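Local coordinates for protein paenibacillus xanthan lyase (Paenibacillus, PDB 6F2P) that cleaves the polysaccharide xanthan as a lyase (EC 4.2.2.12), probably by beta-elimination as in other family 8 polysaccharide lyases, at residues Y561-P564 and G565-V569; W486-D490 and D491-A495; A524-N528 and G529-P533. All blocks are in the same frame, centred on the assembly; numbering follows the deposited sequence.

Contact 1. Residues Y561-P564 and G565-V569; sequences YYFP and GGAAV. With CA (calcium ion), chain I.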
loop_
_atom_site.group_PDB
_atom_site.type_symbol
_atom_site.label_atom_id
_atom_site.label_comp_id
_atom_site.label_asym_id
_atom_site.label_seq_id
_atom_site.Cartn_x
_atom_site.Cartn_y
_atom_site.Cartn_z
ATOM N N TYR A 561 -24.586 7.552 12.927
ATOM C CA TYR A 561 -23.655 6.617 13.547
ATOM C C TYR A 561 -24.446 5.449 14.123
ATOM O O TYR A 561 -25.298 5.630 14.984
ATOM C CB TYR A 561 -22.845 7.280 14.660
ATOM C CG TYR A 561 -22.258 8.624 14.299
ATOM C CD1 TYR A 561 -23.064 9.757 14.223
ATOM C CD2 TYR A 561 -20.896 8.770 14.065
ATOM C CE1 TYR A 561 -22.543 10.988 13.897
ATOM C CE2 TYR A 561 -20.359 10.009 13.740
ATOM C CZ TYR A 561 -21.198 11.111 13.657
ATOM O OH TYR A 561 -20.714 12.348 13.333
ATOM N N TYR A 562 -24.168 4.248 13.645
ATOM C CA TYR A 562 -24.855 3.081 14.152
ATOM C C TYR A 562 -23.859 2.272 14.966
ATOM O O TYR A 562 -22.709 2.109 14.565
ATOM C CB TYR A 562 -25.470 2.290 12.991
ATOM C CG TYR A 562 -25.765 0.836 13.280
ATOM C CD1 TYR A 562 -26.591 0.464 14.331
ATOM C CD2 TYR A 562 -25.228 -0.164 12.481
ATOM C CE1 TYR A 562 -26.849 -0.863 14.597
ATOM C CE2 TYR A 562 -25.483 -1.492 12.732
ATOM C CZ TYR A 562 -26.292 -1.841 13.789
ATOM O OH TYR A 562 -26.540 -3.178 14.032
ATOM N N PHE A 563 -24.288 1.804 16.132
ATOM C CA PHE A 563 -23.402 1.050 17.010
ATOM C C PHE A 563 -23.896 -0.377 17.226
ATOM O O PHE A 563 -24.718 -0.632 18.100
ATOM C CB PHE A 563 -23.196 1.798 18.330
ATOM C CG PHE A 563 -22.644 3.180 18.140
ATOM C CD1 PHE A 563 -23.491 4.257 17.907
ATOM C CD2 PHE A 563 -21.277 3.401 18.139
ATOM C CE1 PHE A 563 -22.980 5.536 17.704
ATOM C CE2 PHE A 563 -20.768 4.672 17.938
ATOM C CZ PHE A 563 -21.624 5.738 17.721
ATOM N N PRO A 564 -23.386 -1.312 16.415
ATOM C CA PRO A 564 -23.790 -2.724 16.463
ATOM C C PRO A 564 -23.641 -3.309 17.865
ATOM O O PRO A 564 -22.539 -3.316 18.444
ATOM C CB PRO A 564 -22.816 -3.398 15.499
ATOM C CG PRO A 564 -22.413 -2.305 14.555
ATOM C CD PRO A 564 -22.396 -1.045 15.356
ATOM N N GLY A 565 -24.760 -3.778 18.411
ATOM C CA GLY A 565 -24.765 -4.406 19.719
ATOM C C GLY A 565 -24.933 -3.394 20.825
ATOM O O GLY A 565 -24.978 -3.752 22.002
ATOM N N GLY A 566 -25.036 -2.126 20.437
ATOM C CA GLY A 566 -25.036 -1.032 21.386
ATOM C C GLY A 566 -23.645 -0.733 21.924
ATOM O O GLY A 566 -22.803 -1.631 22.009
ATOM N N ALA A 567 -23.397 0.529 22.285
ATOM C CA ALA A 567 -22.114 0.922 22.873
ATOM C C ALA A 567 -22.247 2.031 23.910
ATOM O O ALA A 567 -23.194 2.824 23.887
ATOM C CB ALA A 567 -21.125 1.341 21.789
ATOM N N ALA A 568 -21.280 2.074 24.818
ATOM C CA ALA A 568 -21.128 3.207 25.720
ATOM C C ALA A 568 -20.319 4.294 25.007
ATOM O O ALA A 568 -19.098 4.174 24.856
ATOM C CB ALA A 568 -20.436 2.780 27.003
ATOM N N VAL A 569 -21.013 5.341 24.566
ATOM C CA VAL A 569 -20.393 6.442 23.830
ATOM C C VAL A 569 -20.358 7.747 24.638
ATOM O O VAL A 569 -21.406 8.297 24.976
ATOM C CB VAL A 569 -21.154 6.728 22.518
ATOM C CG1 VAL A 569 -20.390 7.736 21.665
ATOM C CG2 VAL A 569 -21.410 5.442 21.758
HETATM CA CA CA I . -23.806 -5.232 23.660
HETATM O O HOH W 1 -22.871 -3.209 24.508
#
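Val-569 sets one of its methyls over a face of the Phe-563 ring: CG2 stands 4.0 Å from the ring centroid, 13° off the normal, a CH-pi contact in which the carbon is nearest to CE2. The valine side chain runs roughly perpendicular to that of the phenylalanine. With the CG1 branch of Val-569 anti to its own backbone N (chi1 -172°), CG2 is the branch left to face the ring. Nearer the corner, the Ala-567 methyl packs beside the root of the phenylalanine, its CB 4.1 Å from Phe-563 CB. Both contacts lie in the angle between the two strands that meet at a type II beta turn, Phe-563 to Gly-566, closed by Gly-566 N donating to Phe-563 O over 2.8 Å. The turn is a corner between the two layers of the family 8 super-sandwich: strand 559-563 belongs to one sheet and strand 566-578 to the other. At its third position Gly-565 has a positive phi at which a CB would run into Pro-564 O, so the lack of a side chain suits the bend. On the outside of the corner sits a calcium ion, bound by Gly-565 O at 2.5 Å and by a water at 2.4 Å that also donates to Gly-566 O. Farther out, Tyr-617, Ile-548 and Val-512 touch the Phe-563 side chain, while Leu-602 and Phe-604 of strand 595-607 touch Val-569. With an alanine in place of Phe-563, Val-569 CG2 would probably lose the ring face it rests on, and a gap would be likely to open between the layers inside the corner.

Contact 2. Residues W486-D490 and D491-A495; sequences WFMFD and DEIVA. With CA (calcium ion), chain B.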
loop_
_atom_site.group_PDB
_atom_site.type_symbol
_atom_site.label_atom_id
_atom_site.label_comp_id
_atom_site.label_asym_id
_atom_site.label_seq_id
_atom_site.Cartn_x
_atom_site.Cartn_y
_atom_site.Cartn_z
ATOM N N TRP A 486 -11.352 -0.886 8.368
ATOM C CA TRP A 486 -12.404 -0.065 7.797
ATOM C C TRP A 486 -13.028 -0.787 6.599
ATOM O O TRP A 486 -12.326 -1.434 5.818
ATOM C CB TRP A 486 -11.860 1.313 7.415
ATOM C CG TRP A 486 -11.301 2.089 8.583
ATOM C CD1 TRP A 486 -11.972 2.984 9.378
ATOM C CD2 TRP A 486 -9.959 2.040 9.085
ATOM N NE1 TRP A 486 -11.126 3.489 10.342
ATOM C CE2 TRP A 486 -9.885 2.930 10.181
ATOM C CE3 TRP A 486 -8.811 1.332 8.713
ATOM C CZ2 TRP A 486 -8.705 3.131 10.908
ATOM C CZ3 TRP A 486 -7.640 1.527 9.442
ATOM C CH2 TRP A 486 -7.599 2.423 10.528
ATOM N N PHE A 487 -14.352 -0.711 6.487
ATOM C CA PHE A 487 -15.077 -1.443 5.452
ATOM C C PHE A 487 -15.992 -0.467 4.758
ATOM O O PHE A 487 -16.975 -0.002 5.330
ATOM C CB PHE A 487 -15.865 -2.607 6.058
ATOM C CG PHE A 487 -15.008 -3.561 6.849
ATOM C CD1 PHE A 487 -14.611 -3.247 8.143
ATOM C CD2 PHE A 487 -14.587 -4.765 6.293
ATOM C CE1 PHE A 487 -13.811 -4.112 8.868
ATOM C CE2 PHE A 487 -13.787 -5.642 7.013
ATOM C CZ PHE A 487 -13.402 -5.316 8.307
ATOM N N MET A 488 -15.650 -0.144 3.523
ATOM C CA MET A 488 -16.248 0.993 2.851
ATOM C C MET A 488 -17.102 0.538 1.679
ATOM O O MET A 488 -16.574 0.051 0.685
ATOM C CB MET A 488 -15.126 1.930 2.403
ATOM C CG MET A 488 -14.356 2.513 3.584
ATOM S SD MET A 488 -12.598 2.823 3.327
ATOM C CE MET A 488 -11.900 1.186 3.508
ATOM N N PHE A 489 -18.421 0.684 1.804
ATOM C CA PHE A 489 -19.347 0.137 0.809
ATOM C C PHE A 489 -20.041 1.220 -0.005
ATOM O O PHE A 489 -19.414 2.212 -0.371
ATOM C CB PHE A 489 -20.361 -0.805 1.465
ATOM C CG PHE A 489 -19.725 -1.978 2.171
ATOM C CD1 PHE A 489 -19.037 -2.948 1.455
ATOM C CD2 PHE A 489 -19.805 -2.104 3.548
ATOM C CE1 PHE A 489 -18.447 -4.036 2.102
ATOM C CE2 PHE A 489 -19.221 -3.179 4.203
ATOM C CZ PHE A 489 -18.542 -4.149 3.478
ATOM N N ASP A 490 -21.322 1.039 -0.309
ATOM C CA ASP A 490 -21.994 2.015 -1.170
ATOM C C ASP A 490 -22.428 3.289 -0.438
ATOM O O ASP A 490 -22.353 4.375 -0.999
ATOM C CB ASP A 490 -23.167 1.393 -1.944
ATOM C CG ASP A 490 -24.158 0.705 -1.042
ATOM O OD1 ASP A 490 -23.750 0.301 0.059
ATOM O OD2 ASP A 490 -25.339 0.560 -1.426
ATOM N N ASP A 491 -22.877 3.161 0.806
ATOM C CA ASP A 491 -23.372 4.317 1.547
ATOM C C ASP A 491 -23.100 4.185 3.036
ATOM O O ASP A 491 -23.702 4.881 3.840
ATOM C CB ASP A 491 -24.872 4.535 1.299
ATOM C CG ASP A 491 -25.721 3.323 1.680
ATOM O OD1 ASP A 491 -25.160 2.284 2.090
ATOM O OD2 ASP A 491 -26.957 3.400 1.526
ATOM N N GLU A 492 -22.201 3.281 3.403
ATOM C CA GLU A 492 -21.804 3.150 4.797
ATOM C C GLU A 492 -20.327 2.845 4.905
ATOM O O GLU A 492 -19.727 2.302 3.975
ATOM C CB GLU A 492 -22.599 2.048 5.507
ATOM C CG GLU A 492 -22.376 0.649 4.963
ATOM C CD GLU A 492 -23.380 0.276 3.883
ATOM O OE1 GLU A 492 -23.075 0.508 2.697
ATOM O OE2 GLU A 492 -24.475 -0.246 4.214
ATOM N N ILE A 493 -19.749 3.209 6.045
ATOM C CA ILE A 493 -18.411 2.770 6.411
ATOM C C ILE A 493 -18.473 2.033 7.737
ATOM O O ILE A 493 -18.972 2.565 8.726
ATOM C CB ILE A 493 -17.436 3.944 6.563
ATOM C CG1 ILE A 493 -17.287 4.685 5.236
ATOM C CG2 ILE A 493 -16.089 3.442 7.045
ATOM C CD1 ILE A 493 -17.825 6.084 5.273
ATOM N N VAL A 494 -17.989 0.800 7.764
ATOM C CA VAL A 494 -17.943 0.076 9.022
ATOM C C VAL A 494 -16.528 0.151 9.573
ATOM O O VAL A 494 -15.559 -0.106 8.850
ATOM C CB VAL A 494 -18.366 -1.396 8.863
ATOM C CG1 VAL A 494 -18.310 -2.114 10.207
ATOM C CG2 VAL A 494 -19.767 -1.489 8.256
ATOM N N ALA A 495 -16.415 0.515 10.846
ATOM C CA ALA A 495 -15.125 0.584 11.521
ATOM C C ALA A 495 -15.084 -0.435 12.656
ATOM O O ALA A 495 -15.971 -0.451 13.514
ATOM C CB ALA A 495 -14.874 1.993 12.054
HETATM CA CA CA B . -25.387 -0.100 1.892
HETATM O O HOH W 2 -18.241 3.793 1.893
#
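Val-494 O lies at the edge of the Phe-487 ring, in its plane and 3.4 Å from CD1. The Phe-489 ring has Phe-487 C over one face, displaced from the ring centre, and at its edge it meets Glu-492 CG and Val-494 CG2. The indole of Trp-486 is approached obliquely by Ala-495 CB, nearest to CD1. Trp-486 and Phe-487 lie on the first strand of an antiparallel beta hairpin, strands 481-488 and 493-501, and Phe-489 follows just past its end. Phe-487 and Val-494 form a hydrogen-bonded pair, Phe-487 N reaching Val-494 O at 2.7 Å in the carbonyl plane, and their CB atoms sit on the same face as each other. Met-488 and Ile-493 pair on the other face, where Met-488 CG touches both branches of the isoleucine. Phe-489 N then meets Glu-492 O almost head-on, holding the arms together where the strands give way to a calcium-binding loop. The Asp-490 and Asp-491 side chains run alongside each other in the same direction; in both, CG is tucked between the backbone N and the carbonyl carbon (chi1 54° and 58°), which brings each OD1 to the metal. Gln-636 and Glu-651 complete the site, so the ion ties the hairpin end to strand 646-651 of the following beta-sandwich, whose Val-649 touches Phe-487, Phe-489 and Val-494. The carboxylate of Glu-492 grips the calcium with both oxygens, OE1 and OE2 each at 2.5 Å, with Tyr-631 OH also hydrogen-bonded to OE2 and Asp-491 N reaching OE1 from above the carboxylate plane.

Contact 3. Residues A524-N528 and G529-P533; sequences ALIVN and GTAKP
Lys-532 folds its aliphatic chain back over two residues of the preceding strand, its CG 3.8 Å from Val-527 CG2 and 4.0 Å from Leu-525 CD2. The fold comes from the second torsion: CG is anti to the carbonyl carbon, and a bend at chi2 (-71°) then turns the chain so that CE runs on to Val-527 CB. The chain is extended beyond that point, and NZ ends in a salt bridge with Glu-540. Ile-526 lies on the opposite face from Val-527, together with Ala-531; its CG2, anti to its own N, rests on the backbone of the turn, 3.5 Å from Thr-530 N. The motif is a beta hairpin with a two-residue loop, a type I' turn with Asn-528 and Gly-529 at its corners, both with positive phi. Three backbone bonds close it, among them Thr-530 N to Val-527 O at 2.9 Å, with the donor well above the carbonyl plane; Lys-532 N to Leu-525 O, by contrast, is nearly straight. One water bridges the turn, donating to Asn-528 O and lying 2.7 Å from Thr-530 OG1. The Asn-528 amide turns away from the second arm: OD1 accepts from Asn-546 N and Tyr-547 N, and ND2 donates to Gly-544 O, which fixes its rotation. Strand 525-527 pairs on its other side with strand 545-550, leaving strand 530-531 outermost in the sheet, while Leu-525 and Lys-532 touch Trp-538 in a loop and Val-527 packs on Met-542 of strand 539-543.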
loop_
_atom_site.group_PDB
_atom_site.type_symbol
_atom_site.label_atom_id
_atom_site.label_comp_id
_atom_site.label_asym_id
_atom_site.label_seq_id
_atom_site.Cartn_x
_atom_site.Cartn_y
_atom_site.Cartn_z
ATOM N N ALA A 524 -28.316 19.811 15.847
ATOM C CA ALA A 524 -29.093 18.871 16.647
ATOM C C ALA A 524 -28.383 17.517 16.764
ATOM O O ALA A 524 -27.898 16.961 15.768
ATOM C CB ALA A 524 -30.482 18.712 16.095
ATOM N N LEU A 525 -28.282 17.024 17.995
ATOM C CA LEU A 525 -27.733 15.701 18.246
ATOM C C LEU A 525 -28.845 14.802 18.742
ATOM O O LEU A 525 -29.281 14.926 19.881
ATOM C CB LEU A 525 -26.605 15.747 19.272
ATOM C CG LEU A 525 -25.968 14.378 19.566
ATOM C CD1 LEU A 525 -24.907 13.994 18.531
ATOM C CD2 LEU A 525 -25.369 14.321 20.960
ATOM N N ILE A 526 -29.307 13.900 17.884
ATOM C CA ILE A 526 -30.383 12.995 18.248
ATOM C C ILE A 526 -29.825 11.614 18.526
ATOM O O ILE A 526 -29.157 11.032 17.673
ATOM C CB ILE A 526 -31.455 12.946 17.151
ATOM C CG1 ILE A 526 -32.011 14.353 16.934
ATOM C CG2 ILE A 526 -32.565 11.987 17.532
ATOM C CD1 ILE A 526 -33.062 14.443 15.880
ATOM N N VAL A 527 -30.089 11.102 19.725
ATOM C CA VAL A 527 -29.532 9.822 20.161
ATOM C C VAL A 527 -30.632 8.837 20.508
ATOM O O VAL A 527 -31.505 9.149 21.315
ATOM C CB VAL A 527 -28.657 10.002 21.406
ATOM C CG1 VAL A 527 -28.136 8.659 21.882
ATOM C CG2 VAL A 527 -27.526 10.956 21.117
ATOM N N ASN A 528 -30.575 7.647 19.915
ATOM C CA ASN A 528 -31.648 6.656 20.036
ATOM C C ASN A 528 -33.026 7.274 19.811
ATOM O O ASN A 528 -33.980 6.966 20.528
ATOM C CB ASN A 528 -31.608 5.938 21.393
ATOM C CG ASN A 528 -30.390 5.039 21.557
ATOM O OD1 ASN A 528 -29.620 4.828 20.620
ATOM N ND2 ASN A 528 -30.219 4.495 22.755
ATOM N N GLY A 529 -33.116 8.177 18.842
ATOM C CA GLY A 529 -34.383 8.798 18.503
ATOM C C GLY A 529 -34.820 9.912 19.433
ATOM O O GLY A 529 -35.939 10.413 19.324
ATOM N N THR A 530 -33.939 10.314 20.341
ATOM C CA THR A 530 -34.271 11.353 21.313
ATOM C C THR A 530 -33.262 12.506 21.269
ATOM O O THR A 530 -32.057 12.286 21.389
ATOM C CB THR A 530 -34.361 10.765 22.740
ATOM O OG1 THR A 530 -35.397 9.771 22.785
ATOM C CG2 THR A 530 -34.655 11.859 23.766
ATOM N N ALA A 531 -33.766 13.724 21.080
ATOM C CA ALA A 531 -32.925 14.924 21.023
ATOM C C ALA A 531 -32.187 15.188 22.332
ATOM O O ALA A 531 -32.777 15.138 23.407
ATOM C CB ALA A 531 -33.760 16.152 20.635
ATOM N N LYS A 532 -30.895 15.470 22.239
ATOM C CA LYS A 532 -30.116 15.873 23.401
ATOM C C LYS A 532 -30.099 17.398 23.497
ATOM O O LYS A 532 -30.425 18.084 22.528
ATOM C CB LYS A 532 -28.690 15.346 23.275
ATOM C CG LYS A 532 -28.561 13.845 23.400
ATOM C CD LYS A 532 -28.793 13.368 24.821
ATOM C CE LYS A 532 -28.424 11.899 24.954
ATOM N NZ LYS A 532 -28.784 11.331 26.275
ATOM N N PRO A 533 -29.734 17.939 24.670
ATOM C CA PRO A 533 -29.557 19.391 24.813
ATOM C C PRO A 533 -28.562 19.943 23.789
ATOM O O PRO A 533 -27.507 19.341 23.602
ATOM C CB PRO A 533 -28.973 19.526 26.223
ATOM C CG PRO A 533 -29.486 18.351 26.953
ATOM C CD PRO A 533 -29.579 17.235 25.956
HETATM O O HOH W 3 -34.191 7.435 23.473
#

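All three contacts reach one large antiparallel sheet of the super-sandwich domain; contacts 2 and 3 are hairpins of it, and contact 1 is the corner where the chain passes from it to the second sheet. Strand 613-621 lies between contact 2 and contact 1, whose centres are 15 Å apart, and Tyr-617 on it touches both Ala-495 and Phe-563. Strand 545-550 likewise separates contact 1 from contact 3, centre to centre 14 Å, and there the Asn-546 backbone bonds Phe-563 and serves contact 3 as well. Contacts 2 and 3 are 23 Å apart between centres. The calcium ion held by 490-492 lies about 13 Å from the Pro-564 side chain, the one at Gly-565 about 12 Å from that of Asn-528.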